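Local coordinates for 5' nucleotidase family protein (Staphylococcus aureus subsp. aureus, PDB 4Q7F) that belongs to the 5'-nucleotidase family, joining a calcineurin-like phosphoesterase domain that holds manganese and magnesium ions to a C-terminal 5'-nucleotidase domain, at residues A[47-52]-A[97-102]; A[163-168]-A[181-186]; A[391-396]-A[486-491]; A[409-414]-A[444-449]. All coordinates share one frame; numbering follows the deposited sequence.

How the contacts relate
Contacts 1 and 2 lie in the calcineurin-like phosphoesterase domain, contacts 3 and 4 in the C-terminal domain, and contact 1 falls on the opposite side of the chain's centre from contacts 3 and 4. Contact 2 is nearest the metals and ligand: the side chain of Thr163 is about 8 Å from the magnesium ion and that of Ile167 about 9 Å from (2R,3S,5R)-5-(6-amino-9H-purin-9-yl)-tetrahydro-2-(hydroxymethyl)furan-3-ol (3D1). The side chain of Tyr97 in contact 1 is about 11 Å from the manganese ion, that of Tyr488 in contact 3 about 11 Å from the ligand. Contact 4 is nested in the chain loop closed by contact 3, their nearest atoms about 7 Å apart; the nearest atoms of contacts 2 and 3 are about 6 Å apart.

Contact 1: A[47-52]-A[97-102]; sequences GLLLAN and YNRMAF
Leu48 to Asn52 form the first turn of helix 48-59 and face the C-terminal end of helix 91-99, with CA atoms 7.4 Å apart at Asn52 and Met100 and 8.8 Å apart at Leu48 and Tyr97. Both helices belong to successive beta-alpha-beta crossovers of the calcineurin-like phosphoesterase fold, linking parallel strands 19-25, 65-69 and 104-105. Met100, a selenomethionine, reaches across with its chain extended beyond CG, and its selenium lodges against the Leu48 branch, 3.5 Å from CD2. The terminal CE runs on to Leu49, whose CD2 is 3.8 Å from it, the two side chains crossing at about a right angle. Leu48 swings CG away from its own backbone N (chi1 -172°), which carries CD2 over one face of the Tyr97 ring, a CH-pi contact 3.8 Å from the centroid and 17° off the normal. Its other methyl, CD1, meets the edge of the Phe102 ring. Tyr97 OH points beyond this apolar patch to Asp69. One turn on from Leu48, Asn52 completes the contact: its side chain passes slantwise over that of Met100, ND2 3.4 Å from Met100 CG. Lys67 NZ ties the two sides together, bonding to both Asn52 OD1 and Met100 O, and stands in cation-pi contact with Phe102. A water makes a second bridge, accepting from Asn52 ND2 at 2.9 Å and donating weakly to Met100 O at 3.5 Å.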
# COMPACT_ATOMS: atom_id res chain seq x y z
N GLY A 47 5.24 -8.70 12.45
CA GLY A 47 3.85 -8.78 12.83
C GLY A 47 3.56 -8.02 14.10
O GLY A 47 4.45 -7.77 14.88
N LEU A 48 2.29 -7.68 14.28
CA LEU A 48 1.85 -6.85 15.38
C LEU A 48 1.97 -7.52 16.75
O LEU A 48 2.28 -6.87 17.75
CB LEU A 48 0.40 -6.40 15.12
CG LEU A 48 -0.14 -5.36 16.08
CD1 LEU A 48 0.60 -4.05 15.89
CD2 LEU A 48 -1.64 -5.16 15.93
N LEU A 49 1.72 -8.81 16.82
CA LEU A 49 1.85 -9.50 18.10
C LEU A 49 3.26 -9.28 18.66
O LEU A 49 3.42 -8.81 19.78
CB LEU A 49 1.55 -10.98 17.96
CG LEU A 49 0.07 -11.29 17.80
CD1 LEU A 49 -0.08 -12.78 17.55
CD2 LEU A 49 -0.72 -10.88 19.05
N LEU A 50 4.26 -9.55 17.85
CA LEU A 50 5.64 -9.44 18.27
C LEU A 50 6.08 -7.99 18.41
O LEU A 50 6.74 -7.63 19.38
CB LEU A 50 6.54 -10.23 17.33
CG LEU A 50 7.98 -10.42 17.70
CD1 LEU A 50 8.08 -11.13 19.04
CD2 LEU A 50 8.65 -11.24 16.60
N ALA A 51 5.67 -7.14 17.47
CA ALA A 51 6.03 -5.73 17.57
C ALA A 51 5.45 -5.14 18.86
O ALA A 51 6.11 -4.38 19.54
CB ALA A 51 5.53 -4.96 16.38
N ASN A 52 4.22 -5.52 19.20
CA ASN A 52 3.60 -5.00 20.41
C ASN A 52 4.32 -5.52 21.66
O ASN A 52 4.45 -4.80 22.65
CB ASN A 52 2.11 -5.35 20.47
CG ASN A 52 1.42 -4.71 21.64
OD1 ASN A 52 1.28 -3.48 21.71
ND2 ASN A 52 0.90 -5.53 22.52
N TYR A 97 -6.20 -5.30 18.07
CA TYR A 97 -5.83 -3.92 18.42
C TYR A 97 -6.39 -3.53 19.79
O TYR A 97 -5.70 -2.89 20.60
CB TYR A 97 -6.26 -2.92 17.36
CG TYR A 97 -5.30 -2.82 16.20
CD1 TYR A 97 -5.37 -3.67 15.12
CD2 TYR A 97 -4.29 -1.87 16.22
CE1 TYR A 97 -4.46 -3.57 14.07
CE2 TYR A 97 -3.38 -1.77 15.20
CZ TYR A 97 -3.47 -2.62 14.12
OH TYR A 97 -2.55 -2.47 13.12
N ASN A 98 -7.63 -3.91 20.04
CA ASN A 98 -8.28 -3.57 21.26
C ASN A 98 -7.60 -4.12 22.51
O ASN A 98 -7.54 -3.40 23.51
CB ASN A 98 -9.78 -3.95 21.23
CG ASN A 98 -10.63 -2.93 20.50
OD1 ASN A 98 -10.15 -1.89 20.09
ND2 ASN A 98 -11.90 -3.22 20.34
N ARG A 99 -7.08 -5.36 22.46
CA ARG A 99 -6.38 -5.94 23.62
C ARG A 99 -5.13 -5.17 23.95
O ARG A 99 -4.75 -5.08 25.11
CB ARG A 99 -5.84 -7.35 23.36
CG ARG A 99 -6.78 -8.39 22.85
CD ARG A 99 -6.15 -9.73 23.14
NE ARG A 99 -6.56 -10.72 22.17
CZ ARG A 99 -5.73 -11.29 21.31
NH1 ARG A 99 -6.21 -12.17 20.45
NH2 ARG A 99 -4.43 -11.02 21.35
N MSE A 100 -4.50 -4.62 22.93
CA MSE A 100 -3.19 -3.95 23.11
C MSE A 100 -3.22 -2.59 23.73
O MSE A 100 -2.17 -1.99 23.98
CB MSE A 100 -2.57 -3.88 21.71
CG MSE A 100 -2.26 -5.30 21.26
SE MSE A 100 -1.50 -5.22 19.46
CE MSE A 100 -1.44 -7.18 19.24
N ALA A 101 -4.41 -2.04 23.93
CA ALA A 101 -4.55 -0.71 24.55
C ALA A 101 -3.75 0.41 23.90
O ALA A 101 -2.91 1.04 24.54
CB ALA A 101 -4.27 -0.79 26.04
N PHE A 102 -4.03 0.66 22.61
CA PHE A 102 -3.46 1.79 21.90
C PHE A 102 -4.15 3.06 22.37
O PHE A 102 -5.22 3.01 23.00
CB PHE A 102 -3.66 1.67 20.39
CG PHE A 102 -2.67 0.80 19.71
CD1 PHE A 102 -2.75 -0.58 19.83
CD2 PHE A 102 -1.69 1.35 18.88
CE1 PHE A 102 -1.84 -1.40 19.18
CE2 PHE A 102 -0.79 0.55 18.23
CZ PHE A 102 -0.86 -0.82 18.36
O HOH W 1 -0.41 -4.82 24.95

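Contact 2: A[163-168]-A[181-186]; sequences TTQFIP and FHSAFE
Phe181 turns CG away from its carbonyl carbon (chi1 -53°) and lays its ring against Ile167 and Pro168, while Gln165 tucks CG between its backbone N and carbonyl carbon (chi1 68°) and then extends toward Ser183. The ring is gripped from two directions. Pro168 CD sits over one face, a CH-pi contact 4.1 Å from the centroid and 22° off the normal, and Pro168 CG reaches the rim 3.6 Å from Phe181 CD1. The Ile167 and Phe181 side chains cross at about a right angle, and Ile167 CB meets the ring obliquely, 3.6 Å from Phe181 CE2. The Gln165 carboxamide reaches the backbone of 181-186, OE1 3.3 Å from Ser183 CA. That oxygen is fixed by a water which donates to Gln165 OE1 at 2.7 Å and to Phe181 O at 2.6 Å, while NE2 bonds to Gly225 O. Ser183 is the N-cap of helix 184-198: its OG accepts from Glu186 N at 3.1 Å and also hydrogen-bonds Glu228. The contact thus fastens the loop leaving strand 155-163 of the calcineurin-like phosphoesterase domain to the start of that helix. Asn134 bonds to both Thr163 O and His182 O. Ile135 of strand 135-137 and Ile176 of helix 173-176 pack on Ile167 and Phe181, and Met232 of helix 229-236 rests on Ala184.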
# COMPACT_ATOMS: atom_id res chain seq x y z
N THR A 163 -3.89 12.40 6.48
CA THR A 163 -3.82 11.31 5.53
C THR A 163 -3.49 11.81 4.11
O THR A 163 -3.92 12.89 3.69
CB THR A 163 -5.16 10.55 5.51
OG1 THR A 163 -5.47 10.02 6.82
CG2 THR A 163 -5.11 9.40 4.52
N THR A 164 -2.72 11.04 3.38
CA THR A 164 -2.42 11.39 1.96
C THR A 164 -3.72 11.76 1.20
O THR A 164 -4.73 11.04 1.24
CB THR A 164 -1.67 10.25 1.25
OG1 THR A 164 -1.46 10.59 -0.14
CG2 THR A 164 -2.46 8.94 1.36
N GLN A 165 -3.67 12.90 0.52
CA GLN A 165 -4.83 13.39 -0.23
C GLN A 165 -5.05 12.63 -1.54
O GLN A 165 -6.10 12.77 -2.14
CB GLN A 165 -4.63 14.87 -0.60
CG GLN A 165 -3.50 15.11 -1.61
CD GLN A 165 -3.17 16.58 -1.78
OE1 GLN A 165 -4.06 17.41 -1.84
NE2 GLN A 165 -1.89 16.90 -1.88
N PHE A 166 -4.13 11.75 -1.91
CA PHE A 166 -4.13 11.14 -3.25
C PHE A 166 -5.09 9.97 -3.46
O PHE A 166 -5.11 9.38 -4.52
CB PHE A 166 -2.70 10.70 -3.57
CG PHE A 166 -2.25 10.98 -4.98
CD1 PHE A 166 -2.07 12.28 -5.40
CD2 PHE A 166 -1.93 9.95 -5.84
CE1 PHE A 166 -1.64 12.56 -6.67
CE2 PHE A 166 -1.47 10.22 -7.12
CZ PHE A 166 -1.34 11.53 -7.54
N ILE A 167 -5.89 9.65 -2.44
CA ILE A 167 -6.84 8.53 -2.49
C ILE A 167 -7.72 8.43 -3.77
O ILE A 167 -7.94 7.31 -4.25
CB ILE A 167 -7.66 8.46 -1.19
CG1 ILE A 167 -6.72 8.09 -0.02
CG2 ILE A 167 -8.77 7.43 -1.32
CD1 ILE A 167 -7.29 8.21 1.40
N PRO A 168 -8.22 9.58 -4.32
CA PRO A 168 -9.00 9.51 -5.56
C PRO A 168 -8.26 8.89 -6.74
O PRO A 168 -8.91 8.38 -7.65
CB PRO A 168 -9.33 10.99 -5.85
CG PRO A 168 -9.41 11.59 -4.49
CD PRO A 168 -8.28 10.93 -3.74
N PHE A 181 -11.05 15.11 -0.01
CA PHE A 181 -9.68 14.96 0.47
C PHE A 181 -8.90 16.25 0.35
O PHE A 181 -8.63 16.72 -0.75
CB PHE A 181 -8.96 13.86 -0.32
CG PHE A 181 -9.71 12.58 -0.33
CD1 PHE A 181 -10.73 12.36 -1.24
CD2 PHE A 181 -9.42 11.59 0.59
CE1 PHE A 181 -11.46 11.18 -1.23
CE2 PHE A 181 -10.14 10.41 0.61
CZ PHE A 181 -11.15 10.20 -0.31
N HIS A 182 -8.51 16.83 1.48
CA HIS A 182 -7.77 18.08 1.43
C HIS A 182 -6.26 17.88 1.61
O HIS A 182 -5.81 16.92 2.26
CB HIS A 182 -8.29 19.03 2.52
CG HIS A 182 -9.75 19.34 2.40
ND1 HIS A 182 -10.22 20.41 1.67
CD2 HIS A 182 -10.83 18.73 2.92
CE1 HIS A 182 -11.54 20.44 1.74
NE2 HIS A 182 -11.94 19.43 2.50
N SER A 183 -5.48 18.77 1.01
CA SER A 183 -4.03 18.76 1.16
C SER A 183 -3.63 18.70 2.64
O SER A 183 -4.11 19.50 3.44
CB SER A 183 -3.45 20.04 0.57
OG SER A 183 -2.13 20.25 1.03
N ALA A 184 -2.74 17.77 2.99
CA ALA A 184 -2.26 17.64 4.37
C ALA A 184 -1.46 18.88 4.74
O ALA A 184 -1.52 19.33 5.88
CB ALA A 184 -1.41 16.40 4.54
N PHE A 185 -0.75 19.45 3.78
CA PHE A 185 0.01 20.67 4.03
C PHE A 185 -0.91 21.82 4.41
O PHE A 185 -0.63 22.56 5.37
CB PHE A 185 0.80 21.07 2.77
CG PHE A 185 1.57 22.35 2.93
CD1 PHE A 185 0.94 23.57 2.85
CD2 PHE A 185 2.94 22.32 3.15
CE1 PHE A 185 1.64 24.75 3.01
CE2 PHE A 185 3.65 23.50 3.30
CZ PHE A 185 3.00 24.72 3.23
N GLU A 186 -1.99 21.99 3.65
CA GLU A 186 -2.92 23.10 3.88
C GLU A 186 -3.66 22.98 5.20
O GLU A 186 -3.82 23.97 5.91
CB GLU A 186 -3.94 23.22 2.74
CG GLU A 186 -3.32 23.56 1.40
CD GLU A 186 -4.35 23.69 0.30
OE1 GLU A 186 -5.56 23.77 0.61
OE2 GLU A 186 -3.94 23.71 -0.88
O HOH W 2 -6.75 17.31 -2.37

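Contact 3: A[391-396]-A[486-491]; sequences KVLAVS and DMYIDA
Leu393 and Tyr488 cross at about a right angle, the CD1 methyl of the leucine pressing on the root of the tyrosine, 3.7 Å from Tyr488 CB, and meeting the ring obliquely. Val395, two residues along the strand and on the same face, sends CG1 to the ring's edge, 4.3 Å from Tyr488 CD1. Tyr488 holds CG opposite its carbonyl carbon (chi1 -63°), which sets the ring beside these two methyls; the selenium of selenomethionine Met487 sits over the centre of one ring face. Ala491 fills the other half of the contact: its CB lies 3.6 Å from Ala394 O and also touches Leu393 CB and Val395 CG1. A type II beta turn from Tyr488 to Ala491, with Asp490 at positive phi and Ala491 N bonded to Tyr488 O at 3.1 Å, brings alanine and tyrosine to the same strand. Ala403 of helix 397-408 and Ile472 of strand 469-475 also pack on Tyr488. Beyond the turn, Pro492 pairs with Ala394 and the chain enters strand 493-497, the antiparallel edge strand beside 390-396: a turn that lays Tyr488 between the mixed sheet and helix 397-408 in the C-terminal 5'-nucleotidase domain.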
# COMPACT_ATOMS: atom_id res chain seq x y z
N LYS A 391 -12.16 -2.93 -15.24
CA LYS A 391 -12.92 -2.09 -16.09
C LYS A 391 -12.41 -2.18 -17.52
O LYS A 391 -11.19 -2.22 -17.75
CB LYS A 391 -12.90 -0.64 -15.60
CG LYS A 391 -13.84 -0.39 -14.42
CD LYS A 391 -13.86 1.08 -14.04
CE LYS A 391 -15.02 1.39 -13.10
NZ LYS A 391 -14.96 0.57 -11.85
N VAL A 392 -13.35 -2.26 -18.45
CA VAL A 392 -12.99 -2.22 -19.88
C VAL A 392 -13.17 -0.78 -20.29
O VAL A 392 -14.22 -0.21 -20.08
CB VAL A 392 -13.80 -3.16 -20.75
CG1 VAL A 392 -13.32 -3.05 -22.20
CG2 VAL A 392 -13.63 -4.58 -20.27
N LEU A 393 -12.11 -0.20 -20.83
CA LEU A 393 -12.10 1.19 -21.24
C LEU A 393 -11.90 1.33 -22.72
O LEU A 393 -11.17 0.58 -23.30
CB LEU A 393 -10.93 1.89 -20.55
CG LEU A 393 -10.96 1.83 -19.02
CD1 LEU A 393 -9.78 2.64 -18.48
CD2 LEU A 393 -12.27 2.34 -18.51
N ALA A 394 -12.54 2.35 -23.29
CA ALA A 394 -12.41 2.67 -24.70
C ALA A 394 -11.33 3.72 -24.81
O ALA A 394 -11.46 4.82 -24.23
CB ALA A 394 -13.73 3.19 -25.22
N VAL A 395 -10.28 3.38 -25.55
CA VAL A 395 -9.13 4.25 -25.74
C VAL A 395 -8.68 4.27 -27.20
O VAL A 395 -8.81 3.27 -27.92
CB VAL A 395 -7.93 3.81 -24.84
CG1 VAL A 395 -8.28 3.91 -23.34
CG2 VAL A 395 -7.49 2.38 -25.16
N SER A 396 -8.15 5.39 -27.64
CA SER A 396 -7.60 5.46 -29.00
C SER A 396 -6.32 4.63 -29.03
O SER A 396 -5.76 4.32 -27.97
CB SER A 396 -7.28 6.89 -29.37
OG SER A 396 -6.30 7.41 -28.53
N ASP A 486 -2.37 8.14 -16.03
CA ASP A 486 -3.36 9.21 -16.15
C ASP A 486 -4.17 9.20 -17.45
O ASP A 486 -5.28 9.70 -17.47
CB ASP A 486 -2.65 10.54 -15.90
CG ASP A 486 -2.10 10.61 -14.47
OD1 ASP A 486 -2.91 10.73 -13.52
OD2 ASP A 486 -0.86 10.50 -14.28
N MSE A 487 -3.66 8.56 -18.50
CA MSE A 487 -4.38 8.49 -19.77
C MSE A 487 -5.67 7.70 -19.64
O MSE A 487 -6.54 7.84 -20.47
CB MSE A 487 -3.46 7.95 -20.88
CG MSE A 487 -3.16 6.44 -20.88
SE MSE A 487 -2.19 5.71 -19.31
CE MSE A 487 -0.52 6.73 -19.52
N TYR A 488 -5.83 6.87 -18.61
CA TYR A 488 -7.08 6.12 -18.47
C TYR A 488 -8.20 6.90 -17.80
O TYR A 488 -9.36 6.50 -17.89
CB TYR A 488 -6.90 4.85 -17.68
CG TYR A 488 -5.98 3.83 -18.27
CD1 TYR A 488 -6.16 3.39 -19.58
CD2 TYR A 488 -4.98 3.23 -17.50
CE1 TYR A 488 -5.34 2.42 -20.12
CE2 TYR A 488 -4.16 2.25 -18.03
CZ TYR A 488 -4.36 1.85 -19.35
OH TYR A 488 -3.57 0.91 -19.94
N ILE A 489 -7.88 8.00 -17.13
CA ILE A 489 -8.88 8.75 -16.37
C ILE A 489 -10.00 9.26 -17.26
O ILE A 489 -9.76 9.85 -18.33
CB ILE A 489 -8.23 9.90 -15.56
CG1 ILE A 489 -7.31 9.32 -14.48
CG2 ILE A 489 -9.30 10.78 -14.91
CD1 ILE A 489 -6.44 10.34 -13.77
N ASP A 490 -11.23 9.00 -16.83
CA ASP A 490 -12.40 9.43 -17.61
C ASP A 490 -12.52 8.78 -19.01
O ASP A 490 -13.24 9.31 -19.83
CB ASP A 490 -12.42 10.96 -17.77
CG ASP A 490 -12.63 11.70 -16.45
OD1 ASP A 490 -13.03 11.08 -15.44
OD2 ASP A 490 -12.41 12.94 -16.43
N ALA A 491 -11.82 7.68 -19.30
CA ALA A 491 -11.99 7.01 -20.59
C ALA A 491 -13.38 6.36 -20.49
O ALA A 491 -13.77 5.90 -19.41
CB ALA A 491 -10.92 5.95 -20.84

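Contact 4: A[409-414]-A[444-449]; sequences EYFDVK and IHVGRP
Val446 is the bump of this contact, pushed into the hollow between Phe411 and Val413, two side chains that stand on the same side of strand 411-414. The CA atoms of Asp412 and Val446 are 5.9 Å apart, and the Asp412 side chain points to the opposite side, so the floor of the hollow is bare backbone. Val446 CG1, anti to its own backbone N (chi1 -172°), drops onto that floor 3.4 Å from Asp412 N. One wall is Phe411, whose CB lies 3.6 Å from Val446 CG2; the two side chains cross at about a right angle, and the methyl meets the ring obliquely. The other wall is Val413, its CG2 3.9 Å from Val446 CG1 and 4.3 Å from Gly447 N. Ile444, two residues before the valine and still in strand 441-445, reaches farther along Phe411 and touches the far part of the ring with CD1, 4.3 Å from Phe411 CE2. Tyr410 backs the aromatic ring, its CD2 lying 3.8 Å above the centre of one face. Val446 occupies the second position of a type I beta turn from His445 to Arg448, closed by Arg448 N to His445 O at 3.1 Å. Arg453 clamps both sides by bonding to Phe411 O and Arg448 O. Within the C-terminal 5'-nucleotidase domain, the joint lies between the two-stranded sheet of 411-414 and 417-420, whose Val418 touches Phe411 and Val446, and the sheet of strand 441-445, whose neighbour 522-526 supplies Val525 to Phe411, Ile444 and Val446; Val338 of helix 335-338 packs on Phe411.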
# COMPACT_ATOMS: atom_id res chain seq x y z
N GLU A 409 8.80 2.77 -19.13
CA GLU A 409 9.64 3.63 -18.27
C GLU A 409 10.26 2.83 -17.12
O GLU A 409 11.20 3.27 -16.48
CB GLU A 409 8.83 4.77 -17.65
CG GLU A 409 8.32 5.78 -18.66
CD GLU A 409 7.44 6.83 -18.03
OE1 GLU A 409 7.44 6.95 -16.77
OE2 GLU A 409 6.73 7.53 -18.79
N TYR A 410 9.68 1.65 -16.86
CA TYR A 410 10.16 0.72 -15.84
C TYR A 410 11.58 0.26 -16.10
O TYR A 410 12.27 -0.11 -15.19
CB TYR A 410 9.26 -0.52 -15.83
CG TYR A 410 9.66 -1.59 -14.87
CD1 TYR A 410 9.48 -1.42 -13.50
CD2 TYR A 410 10.18 -2.80 -15.31
CE1 TYR A 410 9.82 -2.41 -12.60
CE2 TYR A 410 10.53 -3.78 -14.41
CZ TYR A 410 10.35 -3.58 -13.06
OH TYR A 410 10.69 -4.57 -12.19
N PHE A 411 12.01 0.26 -17.36
CA PHE A 411 13.32 -0.22 -17.72
C PHE A 411 14.35 0.89 -17.93
O PHE A 411 14.01 2.04 -18.20
CB PHE A 411 13.27 -1.05 -19.02
CG PHE A 411 12.38 -2.26 -18.95
CD1 PHE A 411 12.80 -3.40 -18.29
CD2 PHE A 411 11.15 -2.27 -19.57
CE1 PHE A 411 11.99 -4.52 -18.22
CE2 PHE A 411 10.34 -3.38 -19.51
CZ PHE A 411 10.75 -4.51 -18.84
N ASP A 412 15.61 0.50 -17.78
CA ASP A 412 16.74 1.35 -18.05
C ASP A 412 17.85 0.41 -18.51
O ASP A 412 17.66 -0.79 -18.54
CB ASP A 412 17.17 2.16 -16.83
CG ASP A 412 18.23 3.20 -17.16
OD1 ASP A 412 18.42 3.52 -18.37
OD2 ASP A 412 18.89 3.69 -16.22
N VAL A 413 18.98 0.96 -18.92
CA VAL A 413 20.10 0.16 -19.35
C VAL A 413 21.27 0.38 -18.40
O VAL A 413 21.65 1.52 -18.14
CB VAL A 413 20.54 0.51 -20.79
CG1 VAL A 413 21.83 -0.21 -21.18
CG2 VAL A 413 19.42 0.20 -21.77
N LYS A 414 21.82 -0.71 -17.87
CA LYS A 414 23.00 -0.67 -16.99
C LYS A 414 24.00 -1.56 -17.66
O LYS A 414 23.75 -2.76 -17.85
CB LYS A 414 22.66 -1.16 -15.58
CG LYS A 414 21.68 -0.26 -14.86
CD LYS A 414 21.21 -0.89 -13.55
CE LYS A 414 19.99 -0.17 -12.99
NZ LYS A 414 19.39 -0.92 -11.85
N ILE A 444 9.77 -2.98 -27.08
CA ILE A 444 10.23 -1.87 -26.27
C ILE A 444 11.73 -1.71 -26.49
O ILE A 444 12.47 -2.67 -26.35
CB ILE A 444 9.96 -2.11 -24.76
CG1 ILE A 444 8.45 -2.08 -24.47
CG2 ILE A 444 10.66 -1.03 -23.97
CD1 ILE A 444 8.09 -2.45 -23.02
N HIS A 445 12.15 -0.51 -26.87
CA HIS A 445 13.56 -0.17 -27.08
C HIS A 445 14.01 0.71 -25.92
O HIS A 445 13.84 1.92 -25.96
CB HIS A 445 13.75 0.58 -28.41
CG HIS A 445 13.59 -0.29 -29.61
ND1 HIS A 445 14.61 -1.08 -30.09
CD2 HIS A 445 12.53 -0.51 -30.43
CE1 HIS A 445 14.19 -1.75 -31.15
NE2 HIS A 445 12.94 -1.41 -31.38
N VAL A 446 14.62 0.09 -24.92
CA VAL A 446 14.99 0.80 -23.67
C VAL A 446 16.05 1.90 -23.88
O VAL A 446 16.06 2.88 -23.18
CB VAL A 446 15.42 -0.21 -22.58
CG1 VAL A 446 15.60 0.48 -21.22
CG2 VAL A 446 14.35 -1.31 -22.46
N GLY A 447 16.89 1.75 -24.89
CA GLY A 447 17.91 2.76 -25.17
C GLY A 447 17.35 4.08 -25.72
O GLY A 447 18.07 5.06 -25.81
N ARG A 448 16.07 4.10 -26.09
CA ARG A 448 15.45 5.31 -26.66
C ARG A 448 14.80 6.15 -25.57
O ARG A 448 14.48 5.63 -24.51
CB ARG A 448 14.45 4.90 -27.73
CG ARG A 448 15.13 4.14 -28.86
CD ARG A 448 14.16 3.61 -29.88
NE ARG A 448 14.83 2.76 -30.85
CZ ARG A 448 14.26 2.23 -31.92
NH1 ARG A 448 12.96 2.47 -32.19
NH2 ARG A 448 14.98 1.48 -32.74
N PRO A 449 14.58 7.46 -25.83
CA PRO A 449 14.03 8.29 -24.77
C PRO A 449 12.66 7.82 -24.31
O PRO A 449 11.89 7.26 -25.10
CB PRO A 449 13.94 9.67 -25.42
CG PRO A 449 15.01 9.66 -26.45
CD PRO A 449 15.00 8.26 -26.99